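Local coordinates for protein methyltransferase 1 (Methanosarcina barkeri, PDB 2I2X) that transfers the methyl group of methanol to the cob(I)amide carried by its partner protein MtaC, a zinc-dependent step of methanogenesis, at residues A[37-42]-A[339-344]; A[20-25]-A[306-311]; A[124-129]-A[148-153]. One frame throughout, in Å; residues are numbered along the deposited sequence.

Contact 1: A[37-42]-A[339-344]; sequences GYTIPE and LMNTAL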
# COMPACT_ATOMS: atom_id res chain seq x y z
N GLY A 37 1.66 -11.43 -24.90
CA GLY A 37 2.64 -12.34 -24.33
C GLY A 37 3.31 -11.78 -23.07
O GLY A 37 4.33 -12.27 -22.67
N TYR A 38 2.75 -10.72 -22.47
CA TYR A 38 3.21 -10.25 -21.15
C TYR A 38 2.18 -9.36 -20.44
O TYR A 38 1.56 -8.50 -21.08
CB TYR A 38 4.57 -9.53 -21.23
CG TYR A 38 4.63 -8.29 -22.10
CD1 TYR A 38 5.00 -8.37 -23.45
CD2 TYR A 38 4.34 -7.05 -21.57
CE1 TYR A 38 5.08 -7.22 -24.24
CE2 TYR A 38 4.42 -5.88 -22.35
CZ TYR A 38 4.79 -5.97 -23.69
OH TYR A 38 4.90 -4.79 -24.42
N THR A 39 2.03 -9.55 -19.13
CA THR A 39 1.16 -8.70 -18.33
C THR A 39 1.85 -7.37 -18.06
O THR A 39 3.08 -7.30 -18.02
CB THR A 39 0.79 -9.37 -17.00
OG1 THR A 39 1.99 -9.68 -16.27
CG2 THR A 39 -0.03 -10.65 -17.24
N ILE A 40 1.07 -6.31 -17.88
CA ILE A 40 1.64 -4.97 -17.66
C ILE A 40 1.00 -4.31 -16.44
O ILE A 40 -0.23 -4.30 -16.32
CB ILE A 40 1.38 -4.04 -18.84
CG1 ILE A 40 1.96 -4.60 -20.13
CG2 ILE A 40 2.00 -2.69 -18.58
CD1 ILE A 40 1.15 -4.18 -21.34
N PRO A 41 1.84 -3.74 -15.53
CA PRO A 41 1.22 -3.02 -14.42
C PRO A 41 0.62 -1.70 -14.89
O PRO A 41 1.17 -1.05 -15.77
CB PRO A 41 2.39 -2.78 -13.45
CG PRO A 41 3.61 -2.76 -14.34
CD PRO A 41 3.31 -3.72 -15.47
N GLU A 42 -0.51 -1.32 -14.29
CA GLU A 42 -1.21 -0.08 -14.61
C GLU A 42 -1.44 0.67 -13.30
O GLU A 42 -2.26 0.25 -12.47
CB GLU A 42 -2.54 -0.36 -15.34
CG GLU A 42 -3.41 0.90 -15.69
CD GLU A 42 -4.40 0.71 -16.92
OE1 GLU A 42 -4.89 -0.42 -17.21
OE2 GLU A 42 -4.67 1.71 -17.62
N LEU A 339 5.90 -12.15 -11.88
CA LEU A 339 5.56 -13.54 -11.56
C LEU A 339 4.79 -14.14 -12.70
O LEU A 339 5.10 -15.25 -13.21
CB LEU A 339 4.72 -13.60 -10.26
CG LEU A 339 4.38 -15.01 -9.77
CD1 LEU A 339 5.67 -15.77 -9.36
CD2 LEU A 339 3.31 -15.01 -8.64
N MET A 340 3.79 -13.40 -13.15
CA MET A 340 2.97 -13.88 -14.24
C MET A 340 3.85 -14.04 -15.46
O MET A 340 3.79 -15.07 -16.10
CB MET A 340 1.77 -12.96 -14.48
CG MET A 340 0.59 -13.21 -13.50
SD MET A 340 -0.83 -12.14 -13.84
CE MET A 340 -0.27 -10.53 -13.24
N ASN A 341 4.71 -13.05 -15.76
CA ASN A 341 5.47 -13.12 -17.00
C ASN A 341 6.46 -14.25 -17.01
O ASN A 341 6.74 -14.79 -18.08
CB ASN A 341 6.12 -11.78 -17.36
CG ASN A 341 5.11 -10.66 -17.57
OD1 ASN A 341 3.89 -10.91 -17.79
ND2 ASN A 341 5.60 -9.41 -17.55
N THR A 342 6.99 -14.61 -15.84
CA THR A 342 7.90 -15.77 -15.68
C THR A 342 7.17 -17.10 -15.97
O THR A 342 7.76 -18.04 -16.51
CB THR A 342 8.48 -15.80 -14.22
OG1 THR A 342 9.20 -14.61 -13.95
CG2 THR A 342 9.42 -16.99 -13.99
N ALA A 343 5.91 -17.17 -15.54
CA ALA A 343 5.02 -18.30 -15.82
C ALA A 343 4.87 -18.45 -17.33
O ALA A 343 4.99 -19.56 -17.88
CB ALA A 343 3.67 -18.09 -15.16
N LEU A 344 4.63 -17.35 -18.01
CA LEU A 344 4.47 -17.39 -19.44
C LEU A 344 5.77 -17.89 -20.10
O LEU A 344 5.76 -18.80 -20.93
CB LEU A 344 4.06 -16.03 -19.99
CG LEU A 344 2.61 -15.61 -19.75
CD1 LEU A 344 2.52 -14.07 -19.80
CD2 LEU A 344 1.59 -16.26 -20.79
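Thr39 and Asn341 hold this contact together through the flat amide of the asparagine, which lies along the backbone of the threonine. Asn341 OD1 takes two donors from that one residue. The backbone N of Thr39 gives it a bond of 2.7 Å, tilted only 21° from the carbonyl plane, while Thr39 OG1 reaches the same oxygen, also at 2.7 Å, from well above that plane. On the other arm of the amide, Asn341 ND2 makes a weak bond of 3.3 Å to Thr39 O, so the two ends of the amide pair with the N-H and C=O of one extended residue, fixing the rotation of the group. The hydroxyl owes its place to a chi1 of 58°, which sets OG1 between the backbone N and the carbonyl carbon of Thr39 and leaves CG2 anti to the carbonyl carbon, against Met340. Met340 crosses the threonine at about a right angle; its chain bends at chi3 (-74°), SD resting 3.8 Å from Thr39 CG2 and CE beside both branches. With an alanine in place of Asn341, the N-H and hydroxyl of Thr39 would probably lose their shared acceptor in a buried setting. Farther along the helix, Leu344 CD1 packs 3.8 Å from Gly37 O. Tyr38 meets the amide with its CA and CB, the ring leading away to a hydroxyl bonded to Glu33 N. The pairing docks helix 325-345 onto the entry to strand 40-43, as in a TIM barrel, where the last helix of the barrel packs beside its first strand.

Contact 2: A[20-25]-A[306-311]; sequences GVSKYP and CCDCWS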
# COMPACT_ATOMS: atom_id res chain seq x y z
N GLY A 20 -1.98 -12.19 -19.79
CA GLY A 20 -0.96 -11.59 -20.66
C GLY A 20 -1.06 -11.91 -22.14
O GLY A 20 -0.27 -11.41 -22.99
N VAL A 21 -1.99 -12.79 -22.48
CA VAL A 21 -2.29 -12.97 -23.89
C VAL A 21 -3.75 -12.83 -24.25
O VAL A 21 -4.66 -13.33 -23.58
CB VAL A 21 -1.53 -14.21 -24.59
CG1 VAL A 21 -0.73 -15.03 -23.61
CG2 VAL A 21 -2.45 -15.05 -25.46
N SER A 22 -3.97 -12.10 -25.31
CA SER A 22 -5.29 -12.12 -25.88
C SER A 22 -5.19 -12.37 -27.37
O SER A 22 -4.14 -12.14 -27.99
CB SER A 22 -6.07 -10.87 -25.52
OG SER A 22 -5.24 -9.74 -25.63
N LYS A 23 -6.29 -12.89 -27.92
CA LYS A 23 -6.36 -13.21 -29.34
C LYS A 23 -6.08 -11.99 -30.22
O LYS A 23 -5.43 -12.12 -31.24
CB LYS A 23 -7.73 -13.81 -29.67
CG LYS A 23 -7.83 -14.32 -31.11
CD LYS A 23 -9.20 -14.93 -31.42
CE LYS A 23 -9.11 -15.81 -32.66
NZ LYS A 23 -10.40 -15.91 -33.34
N TYR A 24 -6.56 -10.83 -29.80
CA TYR A 24 -6.40 -9.60 -30.59
C TYR A 24 -5.59 -8.53 -29.86
O TYR A 24 -6.16 -7.61 -29.29
CB TYR A 24 -7.77 -9.02 -30.95
CG TYR A 24 -8.63 -10.01 -31.69
CD1 TYR A 24 -8.36 -10.31 -33.04
CD2 TYR A 24 -9.71 -10.64 -31.07
CE1 TYR A 24 -9.14 -11.21 -33.73
CE2 TYR A 24 -10.51 -11.55 -31.75
CZ TYR A 24 -10.21 -11.83 -33.08
OH TYR A 24 -10.94 -12.73 -33.79
N PRO A 25 -4.25 -8.65 -29.90
CA PRO A 25 -3.46 -7.71 -29.10
C PRO A 25 -3.65 -6.23 -29.49
O PRO A 25 -4.17 -5.95 -30.56
CB PRO A 25 -2.02 -8.21 -29.30
CG PRO A 25 -2.20 -9.74 -29.71
CD PRO A 25 -3.40 -9.65 -30.59
N CYS A 306 -6.70 -14.23 -15.92
CA CYS A 306 -6.59 -13.91 -17.32
C CYS A 306 -6.42 -12.42 -17.58
O CYS A 306 -6.76 -11.96 -18.66
CB CYS A 306 -7.81 -14.41 -18.09
SG CYS A 306 -8.13 -16.18 -17.96
N CYS A 307 -5.89 -11.66 -16.63
CA CYS A 307 -5.71 -10.24 -16.87
C CYS A 307 -4.64 -9.99 -17.92
O CYS A 307 -3.79 -10.82 -18.14
CB CYS A 307 -5.35 -9.51 -15.58
SG CYS A 307 -3.71 -9.96 -14.93
N ASP A 308 -4.68 -8.83 -18.56
CA ASP A 308 -3.60 -8.39 -19.43
C ASP A 308 -2.85 -7.25 -18.77
O ASP A 308 -1.61 -7.17 -18.86
CB ASP A 308 -4.13 -8.00 -20.81
CG ASP A 308 -4.82 -9.18 -21.51
OD1 ASP A 308 -4.12 -9.94 -22.23
OD2 ASP A 308 -6.05 -9.37 -21.31
N CYS A 309 -3.59 -6.38 -18.08
CA CYS A 309 -2.98 -5.33 -17.25
C CYS A 309 -3.50 -5.45 -15.83
O CYS A 309 -4.58 -6.01 -15.61
CB CYS A 309 -3.20 -3.94 -17.85
SG CYS A 309 -2.88 -3.93 -19.65
N TRP A 310 -2.73 -4.96 -14.87
CA TRP A 310 -2.98 -5.23 -13.46
C TRP A 310 -2.85 -3.92 -12.74
O TRP A 310 -1.79 -3.27 -12.79
CB TRP A 310 -1.98 -6.25 -12.96
CG TRP A 310 -2.08 -6.73 -11.54
CD1 TRP A 310 -1.06 -6.78 -10.63
CD2 TRP A 310 -3.23 -7.29 -10.88
NE1 TRP A 310 -1.49 -7.31 -9.44
CE2 TRP A 310 -2.82 -7.65 -9.57
CE3 TRP A 310 -4.55 -7.52 -11.27
CZ2 TRP A 310 -3.69 -8.23 -8.63
CZ3 TRP A 310 -5.43 -8.11 -10.34
CH2 TRP A 310 -4.99 -8.46 -9.03
N SER A 311 -3.96 -3.51 -12.11
CA SER A 311 -4.09 -2.19 -11.53
C SER A 311 -4.33 -2.15 -9.98
O SER A 311 -4.81 -3.11 -9.40
CB SER A 311 -5.24 -1.49 -12.26
OG SER A 311 -5.74 -0.39 -11.52
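Gly20 and Cys307 supply the one hydrogen bond between these segments, from backbone to backbone. Gly20 N meets Cys307 O at 2.8 Å with an N-H...O angle of 162°. Gly20 has a positive phi (70°), and a side chain there would have pointed away from 306-311, so the chain presents bare backbone where it comes closest, the CA atoms of Gly20 and Asp308 being 4.3 Å apart.

Van der Waals contact follows, made by one carboxylate oxygen of Asp308. Its CG stands anti to the carbonyl carbon (chi1 -61°), which carries OD1 over the peptide linking Val21 to Ser22. There OD1 lies 3.5 Å from Val21 C, and the hydroxyl of Ser22 comes up beside it, OG to OD1 being 3.6 Å. The CB of Val21 points away from 306-311, and its side chain touches Leu344.

Charged and polar bonds are completed from outside the segments. Asp308 OD2 forms a salt bridge with Lys277 NZ and also accepts the backbone N-H of Met284. The same ammonium group donates to Val21 O and to Cys306 O, so Lys277 bridges both segments and is likely to balance the charge of the aspartate.

Asp308 is buried, and these partners imply that its charge is paid for locally, which would probably keep it ionised. The join between the chain near the N-terminus and the lead-in to strand 309-311 therefore rests less on apolar packing than on one direct backbone bond and a lysine shared by the two sides.

Contact 3: A[124-129]-A[148-153]; sequences HTIGDI and EAFEQC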
# COMPACT_ATOMS: atom_id res chain seq x y z
N HIS A 124 -5.96 7.97 -20.25
CA HIS A 124 -6.77 8.99 -19.66
C HIS A 124 -8.19 8.50 -19.65
O HIS A 124 -8.69 8.04 -20.67
CB HIS A 124 -6.68 10.29 -20.46
CG HIS A 124 -5.79 11.32 -19.83
ND1 HIS A 124 -4.54 11.01 -19.32
CD2 HIS A 124 -5.97 12.64 -19.62
CE1 HIS A 124 -3.99 12.10 -18.83
NE2 HIS A 124 -4.84 13.10 -18.98
N THR A 125 -8.82 8.61 -18.49
CA THR A 125 -10.20 8.25 -18.27
C THR A 125 -10.99 9.54 -18.01
O THR A 125 -10.93 10.12 -16.90
CB THR A 125 -10.31 7.29 -17.07
OG1 THR A 125 -9.56 6.12 -17.35
CG2 THR A 125 -11.78 6.92 -16.74
N ILE A 126 -11.72 9.99 -19.04
CA ILE A 126 -12.52 11.20 -18.98
C ILE A 126 -13.59 10.97 -17.92
O ILE A 126 -14.02 9.84 -17.70
CB ILE A 126 -13.10 11.49 -20.40
CG1 ILE A 126 -12.03 12.14 -21.30
CG2 ILE A 126 -14.34 12.44 -20.38
CD1 ILE A 126 -10.68 11.44 -21.35
N GLY A 127 -13.96 12.02 -17.21
CA GLY A 127 -15.15 11.95 -16.35
C GLY A 127 -16.50 12.01 -17.08
O GLY A 127 -16.67 12.78 -18.03
N ASP A 128 -17.46 11.18 -16.66
CA ASP A 128 -18.80 11.28 -17.24
C ASP A 128 -19.46 12.49 -16.65
O ASP A 128 -20.09 12.42 -15.61
CB ASP A 128 -19.67 10.03 -17.03
CG ASP A 128 -20.83 9.96 -18.06
OD1 ASP A 128 -21.21 11.03 -18.58
OD2 ASP A 128 -21.36 8.85 -18.32
N ILE A 129 -19.29 13.61 -17.33
CA ILE A 129 -19.78 14.90 -16.85
C ILE A 129 -21.25 15.18 -17.24
O ILE A 129 -21.78 16.23 -16.86
CB ILE A 129 -18.87 16.03 -17.36
CG1 ILE A 129 -18.83 16.07 -18.90
CG2 ILE A 129 -17.50 15.88 -16.81
CD1 ILE A 129 -18.21 17.35 -19.50
N GLU A 148 -15.18 16.70 -26.44
CA GLU A 148 -14.00 17.56 -26.52
C GLU A 148 -12.94 17.08 -25.54
O GLU A 148 -11.75 17.19 -25.81
CB GLU A 148 -14.35 19.00 -26.16
CG GLU A 148 -15.07 19.80 -27.21
CD GLU A 148 -15.42 21.22 -26.73
OE1 GLU A 148 -14.53 21.92 -26.17
OE2 GLU A 148 -16.58 21.65 -26.95
N ALA A 149 -13.37 16.58 -24.38
CA ALA A 149 -12.41 16.06 -23.43
C ALA A 149 -11.64 14.87 -24.03
O ALA A 149 -10.40 14.83 -23.96
CB ALA A 149 -13.07 15.71 -22.10
N PHE A 150 -12.37 13.94 -24.65
CA PHE A 150 -11.72 12.78 -25.25
C PHE A 150 -10.78 13.26 -26.34
O PHE A 150 -9.64 12.83 -26.39
CB PHE A 150 -12.71 11.77 -25.85
CG PHE A 150 -13.44 10.94 -24.84
CD1 PHE A 150 -12.84 9.79 -24.29
CD2 PHE A 150 -14.74 11.28 -24.46
CE1 PHE A 150 -13.52 9.01 -23.36
CE2 PHE A 150 -15.44 10.49 -23.51
CZ PHE A 150 -14.81 9.36 -22.96
N GLU A 151 -11.22 14.14 -27.21
CA GLU A 151 -10.34 14.41 -28.32
C GLU A 151 -9.13 15.31 -28.00
O GLU A 151 -8.06 15.17 -28.59
CB GLU A 151 -11.11 14.80 -29.58
CG GLU A 151 -10.99 16.19 -30.06
CD GLU A 151 -11.82 16.37 -31.34
OE1 GLU A 151 -11.30 16.06 -32.45
OE2 GLU A 151 -12.99 16.80 -31.23
N GLN A 152 -9.31 16.21 -27.03
CA GLN A 152 -8.23 17.08 -26.62
C GLN A 152 -7.13 16.29 -25.92
O GLN A 152 -5.95 16.51 -26.20
CB GLN A 152 -8.74 18.20 -25.72
CG GLN A 152 -9.53 19.26 -26.45
CD GLN A 152 -8.67 20.03 -27.39
OE1 GLN A 152 -7.61 20.55 -27.00
NE2 GLN A 152 -9.09 20.12 -28.67
N CYS A 153 -7.52 15.35 -25.05
CA CYS A 153 -6.56 14.48 -24.36
C CYS A 153 -5.87 13.58 -25.35
O CYS A 153 -4.67 13.29 -25.22
CB CYS A 153 -7.24 13.63 -23.31
SG CYS A 153 -7.78 14.62 -21.92
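Ile126, a knob on the outer side of strand 119-126, fits a hollow on helix 143-155 formed by Ala149, Phe150 and Cys153. The floor is Ala149, whose methyl tucks between the two branches of the isoleucine, with Ala149 CB 3.8 Å from Ile126 CG1. One wall is the Phe150 ring: Ile126 CB sits over its face, 3.9 Å from the centroid and 17° off the normal, in a CH-pi contact. CG1 and CG2 spread across the same ring, CG2 coming to 3.8 Å from Phe150 CE2. That breadth follows from a chi1 of -79°, which puts CG2 anti to the backbone N and CG1 beside it. CD1 reaches the third side of the hollow, 4.3 Å from Cys153 SG.

One turn farther along the helix, Cys153 is the bump and His124 the surface it meets. SG approaches the imidazole obliquely, 3.5 Å from CD2. The axes of strand and helix, 8.9 Å apart, run nearly antiparallel at 162°, the usual return of a helix in a beta-alpha-beta unit. Phe146 meets the Phe150 ring edge-to-face, and Leu161 and Val163 of the next strand touch Phe150 as well. The Ile126 side chain is about 9 Å from that of Glu164, a zinc ligand.

Hydrocarbon, sulfur and aromatic carbon do the work here, so the fit depends on shape rather than on polar pairing.

How the contacts relate
All three contacts bear on the same parallel sheet, at different strands of it. Contacts 1 and 2 are close neighbours, their centres about 9 Å apart: strands 40-43 and 309-311 lie side by side, and Gly37 N probably bonds to Gly20 O at 2.7 Å. Their segments alternate along the chain, so its beginning and its later part are stitched together twice. Contact 3 is nested inside both loops, with its centre about 29 Å from that of contact 1. Contact 1 is only partly buried and relies on an amide; contact 2 is buried and polar; contact 3, equally buried within a local beta-alpha-beta unit, is essentially apolar.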